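Local coordinates for protein dTDP-4-amino-4,6-dideoxyglucose formyltransferase (PDB 5VYQ) that probably transfers a formyl group from a folate cofactor to the sugar amine of dTDP-4-amino-4,6-dideoxyglucose, at residues 48-53 with 59-64; 35-40 with 80-85. All coordinates share one frame; numbering follows the deposited sequence.

Overall arrangement
Contact 1 (48-53 with 59-64) and contact 2 (35-40 with 80-85) lie on the same side of the chain's centre, about 11 Å apart between their own centres. Both reach the mixed six-stranded sheet: strand 47-50 is its outermost strand on one side, strand 24-28 comes next, and strand 78-82 follows. Helix 31-43 is followed by strand 47-50, and since 48-64 falls between 35-40 and 80-85, contact 1 is nested inside the chain loop that contact 2 closes. The two meet by packing of Val-49 on Ala-37 and of Ser-52 on Cys-84. The sheet's border thus adjoins the strand end and loop from which nucleotide-sugar and folate are bound.

Contact 1: 48-53 with 59-64. With NA (sodium ion), chain L.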
# COMPACT_ATOMS: atom_id res chain seq x y z
N ASP A 48 -32.55 -5.48 25.97
CA ASP A 48 -32.94 -4.88 24.69
C ASP A 48 -31.72 -4.30 23.97
O ASP A 48 -30.82 -3.77 24.64
CB ASP A 48 -33.90 -3.72 24.97
CG ASP A 48 -35.23 -4.19 25.50
OD1 ASP A 48 -35.55 -5.38 25.37
OD2 ASP A 48 -35.92 -3.38 26.14
N VAL A 49 -31.72 -4.36 22.63
CA VAL A 49 -30.61 -3.92 21.81
C VAL A 49 -31.15 -2.96 20.75
O VAL A 49 -32.04 -3.27 19.94
CB VAL A 49 -29.88 -5.11 21.16
CG1 VAL A 49 -28.83 -4.61 20.21
CG2 VAL A 49 -29.27 -6.01 22.24
N TYR A 50 -30.62 -1.75 20.77
CA TYR A 50 -30.93 -0.71 19.83
C TYR A 50 -29.69 -0.02 19.30
O TYR A 50 -28.62 -0.08 19.90
CB TYR A 50 -31.75 0.37 20.51
CG TYR A 50 -33.14 0.06 20.88
CD1 TYR A 50 -33.46 -0.43 22.12
CD2 TYR A 50 -34.16 0.45 20.02
CE1 TYR A 50 -34.78 -0.67 22.48
CE2 TYR A 50 -35.48 0.22 20.36
CZ TYR A 50 -35.78 -0.33 21.58
OH TYR A 50 -37.11 -0.47 21.89
N GLN A 51 -29.84 0.60 18.14
CA GLN A 51 -28.85 1.52 17.66
C GLN A 51 -29.31 2.94 17.85
O GLN A 51 -30.47 3.19 18.14
CB GLN A 51 -28.45 1.21 16.23
CG GLN A 51 -29.51 1.60 15.22
CD GLN A 51 -29.04 1.35 13.79
OE1 GLN A 51 -27.90 1.58 13.42
NE2 GLN A 51 -29.95 0.87 12.98
N SER A 52 -28.37 3.86 17.76
CA SER A 52 -28.69 5.27 17.93
C SER A 52 -29.18 5.82 16.57
O SER A 52 -29.24 5.11 15.55
CB SER A 52 -27.53 6.02 18.55
OG SER A 52 -26.66 6.45 17.55
N PRO A 53 -29.59 7.10 16.57
CA PRO A 53 -29.93 7.70 15.27
C PRO A 53 -28.71 7.81 14.33
O PRO A 53 -28.88 7.96 13.14
CB PRO A 53 -30.44 9.10 15.65
CG PRO A 53 -30.62 9.12 17.14
CD PRO A 53 -29.69 8.06 17.68
N GLY A 59 -31.63 -3.08 9.75
CA GLY A 59 -32.62 -3.86 10.48
C GLY A 59 -32.65 -3.68 12.00
O GLY A 59 -33.48 -4.25 12.68
N VAL A 60 -31.76 -2.87 12.55
CA VAL A 60 -31.70 -2.71 14.00
C VAL A 60 -32.57 -1.52 14.42
O VAL A 60 -32.43 -0.44 13.86
CB VAL A 60 -30.24 -2.49 14.41
CG1 VAL A 60 -30.18 -2.31 15.93
CG2 VAL A 60 -29.42 -3.68 13.95
N PRO A 61 -33.44 -1.72 15.41
CA PRO A 61 -34.30 -0.60 15.82
C PRO A 61 -33.51 0.53 16.44
O PRO A 61 -32.41 0.30 16.99
CB PRO A 61 -35.27 -1.22 16.83
CG PRO A 61 -34.64 -2.50 17.26
CD PRO A 61 -33.73 -2.95 16.17
N ARG A 62 -34.05 1.72 16.28
CA ARG A 62 -33.38 2.94 16.73
C ARG A 62 -33.92 3.51 18.05
O ARG A 62 -35.12 3.42 18.36
CB ARG A 62 -33.42 3.99 15.64
CG ARG A 62 -32.84 3.53 14.30
CD ARG A 62 -32.82 4.66 13.30
NE ARG A 62 -32.07 4.24 12.12
CZ ARG A 62 -30.76 4.34 11.97
NH1 ARG A 62 -29.97 4.88 12.89
NH2 ARG A 62 -30.21 3.90 10.85
N CYS A 63 -33.02 4.13 18.83
CA CYS A 63 -33.40 4.85 20.03
C CYS A 63 -32.60 6.12 20.14
O CYS A 63 -31.36 6.10 20.14
CB CYS A 63 -33.15 3.96 21.24
SG CYS A 63 -33.53 4.76 22.82
N ASP A 64 -33.32 7.24 20.20
CA ASP A 64 -32.70 8.54 20.36
C ASP A 64 -32.62 8.75 21.87
O ASP A 64 -33.57 9.16 22.55
CB ASP A 64 -33.49 9.66 19.68
CG ASP A 64 -32.79 10.99 19.79
OD1 ASP A 64 -32.14 11.27 20.84
OD2 ASP A 64 -32.93 11.75 18.82
NA NA L . -39.18 0.56 20.74
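Gln-51 and Arg-62 pair their backbones in a single beta bridge. Gln-51 N donates to Pro-61 O at 2.8 Å, nearly straight, and Cys-63 N returns a somewhat more bent 2.8 Å bond to Gln-51 O. Proline suits position 61, where the carbonyl is used and no N-H is needed. The side chain of Gln-51 adds a third bond. Its CG sits between the backbone N and the carbonyl carbon (chi1 73°), and the extended chain beyond it brings NE2 within 2.9 Å of Val-60 O, tilted out of that carbonyl's plane. OE1 takes the N-H of Leu-57, so both ends of this buried amide are satisfied within the loop. Over the amide lies the Arg-62 guanidinium, the planes 13° apart and NE2 above its centre. A long, extended arginine can stack there and still reach back with NH1 to Ser-52 O at 2.8 Å, a weak, bent bond; its stronger partner is Gly-55 O. Ser-52 OG, small enough for a buried site, is bonded to Asp-29 and Ile-54 N. Asp-64 caps the following helix, with OD1 bonded to Glu-67 N and Gln-86 NE2.

Tyr-50 carries the apolar part. Its CD2 lies 3.8 Å from Pro-61 CB and 3.9 Å from Cys-63 CB, while Cys-63 SG stands 5.2 Å from the ring centroid, above a face, as a distant sulfur-aromatic contact. The hydroxyl OH binds a sodium ion at 2.6 Å.

Strand 47-50 borders strand 24-28, where Tyr-50 and Cys-63 rest on Leu-27; Val-49 and Val-60 pack against helix 31-43, and the loop ends by leading into helix 65-75.

Contact 2: 35-40 with 80-85; sequences ALAVDL and LSFHCK. With 0FX (dTDP-4-amino-4,6-dideoxyglucose), chain D; FON (N-{[4-({[(6R)-2-amino-5-formyl-4-oxo-1,4,5,6,7,8-hexahydropteridin-6-yl]methyl}amino)phenyl]carbonyl}-L-glutamic acid), chain C.
A helix laid against a beta-sheet, next to a strand end that opens into the substrate pocket, defines this contact: helix 31-43 covers strand 78-82 in the formyltransferase domain. The short axes of 35-40 and 80-82 pass 10.3 Å apart, their directions at 136°. Phe-82 spans the gap. Its CG is anti to the carbonyl carbon (chi1 -85°), which sends the ring toward the helix, where Phe-82 CE2 lies 4.0 Å from Leu-36 CG and Phe-82 CZ lies 3.7 Å from Leu-40 CD1. Leu-36 meets the ring at about a right angle, whereas Leu-40, one helical turn on, slants past it. Ala-37, next to Leu-36, brings its backbone N to the ring edge and its CB to 4.0 Å from Phe-82 CD2; a methyl group is short enough to let the aromatic ring come close to the helix backbone. Ile-26 and Val-101 of the flanking strands also touch Phe-82, while Phe-174 of helix 155-179 packs on Leu-40.

On the strand just before Phe-82, Ser-81 OG receives a weak bond from Cys-84 N and is also bonded to Asn-100. Past Phe-82 the chain meets the ligands. His-83 ND1 donates to O3P of the dTDP-sugar at 2.8 Å, the oxygen lying at the edge of the imidazole, near its plane; NE2 is bonded to Glu-166, which fixes the ring's rotation. Lys-85, bent at chi2 and chi4, curls its NZ to within 3.0 Å of O1P on the other phosphate. The folate's C7 lies 3.0 Å from Cys-84 O.

Apolar contacts alone join helix to strand here, whereas His-83 ND1 and Lys-85 NZ turn to the ligand: the imidazole holds one phosphate and the ammonium the other, the lysine probably offsetting part of the diphosphate's negative charge.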
# COMPACT_ATOMS: atom_id res chain seq x y z
N ALA A 35 -23.16 -7.62 17.08
CA ALA A 35 -23.16 -9.08 17.11
C ALA A 35 -22.87 -9.63 18.49
O ALA A 35 -23.43 -10.63 18.92
CB ALA A 35 -22.17 -9.65 16.09
N LEU A 36 -21.95 -8.98 19.20
CA LEU A 36 -21.68 -9.36 20.57
C LEU A 36 -22.90 -9.14 21.48
O LEU A 36 -23.24 -10.02 22.28
CB LEU A 36 -20.47 -8.56 21.08
CG LEU A 36 -20.00 -8.72 22.52
CD1 LEU A 36 -19.60 -10.16 22.80
CD2 LEU A 36 -18.81 -7.82 22.77
N ALA A 37 -23.54 -7.98 21.37
CA ALA A 37 -24.80 -7.69 22.07
C ALA A 37 -25.86 -8.82 21.83
O ALA A 37 -26.49 -9.30 22.79
CB ALA A 37 -25.34 -6.34 21.65
N VAL A 38 -26.02 -9.21 20.58
CA VAL A 38 -26.97 -10.27 20.22
C VAL A 38 -26.60 -11.57 20.92
O VAL A 38 -27.44 -12.31 21.46
CB VAL A 38 -27.06 -10.45 18.69
CG1 VAL A 38 -27.75 -11.76 18.29
CG2 VAL A 38 -27.76 -9.24 18.10
N ASP A 39 -25.33 -11.89 20.93
CA ASP A 39 -24.87 -13.09 21.64
C ASP A 39 -25.14 -13.01 23.11
O ASP A 39 -25.51 -14.00 23.74
CB ASP A 39 -23.38 -13.32 21.44
CG ASP A 39 -23.06 -13.86 20.09
OD1 ASP A 39 -24.00 -14.30 19.39
OD2 ASP A 39 -21.87 -13.86 19.76
N LEU A 40 -24.97 -11.82 23.70
CA LEU A 40 -25.27 -11.67 25.12
C LEU A 40 -26.76 -11.85 25.44
O LEU A 40 -27.14 -12.28 26.54
CB LEU A 40 -24.85 -10.31 25.65
CG LEU A 40 -23.38 -10.06 25.92
CD1 LEU A 40 -23.28 -8.63 26.44
CD2 LEU A 40 -22.85 -10.99 27.01
N LEU A 80 -25.80 -0.14 28.65
CA LEU A 80 -24.48 -0.36 28.07
C LEU A 80 -24.31 0.32 26.73
O LEU A 80 -25.15 0.23 25.84
CB LEU A 80 -24.30 -1.85 27.87
CG LEU A 80 -24.50 -2.74 29.08
CD1 LEU A 80 -24.24 -4.20 28.77
CD2 LEU A 80 -23.64 -2.29 30.25
N SER A 81 -23.19 1.03 26.60
CA SER A 81 -22.74 1.56 25.31
C SER A 81 -21.76 0.55 24.70
O SER A 81 -20.64 0.37 25.20
CB SER A 81 -22.08 2.92 25.48
OG SER A 81 -21.28 3.30 24.34
N PHE A 82 -22.22 -0.12 23.64
CA PHE A 82 -21.40 -0.99 22.83
C PHE A 82 -21.06 -0.20 21.58
O PHE A 82 -21.62 -0.43 20.51
CB PHE A 82 -22.13 -2.31 22.56
CG PHE A 82 -22.01 -3.37 23.62
CD1 PHE A 82 -21.81 -3.06 24.94
CD2 PHE A 82 -22.10 -4.71 23.28
CE1 PHE A 82 -21.73 -4.06 25.91
CE2 PHE A 82 -22.00 -5.71 24.24
CZ PHE A 82 -21.85 -5.38 25.56
N HIS A 83 -20.17 0.79 21.74
CA HIS A 83 -19.81 1.68 20.67
C HIS A 83 -21.02 2.46 20.17
O HIS A 83 -21.28 2.56 18.96
CB HIS A 83 -19.19 0.98 19.45
CG HIS A 83 -17.98 0.12 19.68
ND1 HIS A 83 -17.08 -0.10 18.66
CD2 HIS A 83 -17.57 -0.63 20.73
CE1 HIS A 83 -16.15 -0.95 19.08
NE2 HIS A 83 -16.41 -1.27 20.34
N CYS A 84 -21.81 3.01 21.09
CA CYS A 84 -22.84 3.95 20.75
C CYS A 84 -22.22 5.29 20.40
O CYS A 84 -21.43 5.82 21.18
CB CYS A 84 -23.78 4.13 21.95
SG CYS A 84 -25.11 5.30 21.66
N LYS A 85 -22.58 5.85 19.26
CA LYS A 85 -21.97 7.10 18.82
C LYS A 85 -22.65 8.34 19.41
O LYS A 85 -22.02 9.41 19.43
CB LYS A 85 -21.95 7.22 17.27
CG LYS A 85 -21.01 6.24 16.59
CD LYS A 85 -19.63 6.82 16.29
CE LYS A 85 -18.67 5.93 15.48
NZ LYS A 85 -19.27 5.22 14.32
O4P 0FX D . -14.88 1.33 16.68
P2 0FX D . -15.93 2.38 16.62
O3P 0FX D . -17.36 1.91 16.74
O1G 0FX D . -15.42 3.43 17.74
C1G 0FX D . -15.75 4.81 17.69
C2G 0FX D . -14.69 5.54 18.54
O2G 0FX D . -13.42 5.19 17.97
C3G 0FX D . -14.74 5.01 19.98
O3G 0FX D . -13.64 5.52 20.78
C4G 0FX D . -16.13 5.27 20.55
N4A 0FX D . -16.14 4.68 21.91
C5G 0FX D . -17.17 4.61 19.63
C6G 0FX D . -18.55 5.14 20.03
O5G 0FX D . -17.05 5.00 18.25
OPP 0FX D . -15.79 3.28 15.29
P 0FX D . -16.14 2.93 13.75
O1P 0FX D . -16.68 4.18 13.17
O2P 0FX D . -16.89 1.62 13.71
O5 0FX D . -14.71 2.64 13.08
C5 0FX D . -13.99 1.46 13.36
C4 0FX D . -12.57 1.63 12.85
O4 0FX D . -12.61 1.76 11.43
C3 0FX D . -11.82 2.89 13.29
O3 0FX D . -11.18 2.68 14.56
C2 0FX D . -10.78 3.14 12.21
C1 0FX D . -11.56 2.63 11.02
N11 0FX D . -12.17 3.73 10.26
C61 0FX D . -13.48 4.05 10.29
C51 0FX D . -13.98 5.08 9.51
C5A 0FX D . -15.45 5.43 9.61
C21 0FX D . -11.39 4.38 9.31
O21 0FX D . -10.12 4.04 9.22
N31 0FX D . -11.84 5.38 8.55
C41 0FX D . -13.15 5.70 8.61
O41 0FX D . -13.58 6.69 7.81
N1 FON C . -21.47 9.47 26.66
C2 FON C . -20.68 9.98 27.60
NA2 FON C . -21.21 10.89 28.47
N3 FON C . -19.39 9.62 27.65
C4 FON C . -18.82 8.73 26.80
O4 FON C . -17.62 8.39 26.90
C4A FON C . -19.68 8.12 25.77
N5 FON C . -19.27 7.22 24.77
C6 FON C . -20.08 7.25 23.55
C7 FON C . -21.54 6.98 23.95
N8 FON C . -21.94 8.00 24.89
C8A FON C . -21.08 8.54 25.77
C9 FON C . -19.92 8.55 22.73
N10 FON C . -18.55 8.62 22.22
C11 FON C . -17.08 11.76 19.92
C12 FON C . -16.25 10.72 20.33
C13 FON C . -16.76 9.68 21.10
C14 FON C . -18.11 9.65 21.45
C15 FON C . -18.95 10.69 21.05
C16 FON C . -18.43 11.73 20.29
C FON C . -16.48 12.89 19.08
O FON C . -15.34 12.83 18.57
N FON C . -17.25 13.97 18.87
CA FON C . -16.87 15.09 18.01
CB FON C . -17.91 15.36 16.91
CG FON C . -18.08 14.11 16.04
CD FON C . -18.71 14.29 14.68
OE1 FON C . -18.66 15.41 14.13
OE2 FON C . -19.23 13.29 14.12
CT FON C . -16.65 16.30 18.86
O1 FON C . -15.98 17.22 18.33
O2 FON C . -17.11 16.33 20.03
CP1 FON C . -18.25 6.48 24.92
O3 FON C . -17.87 5.72 24.03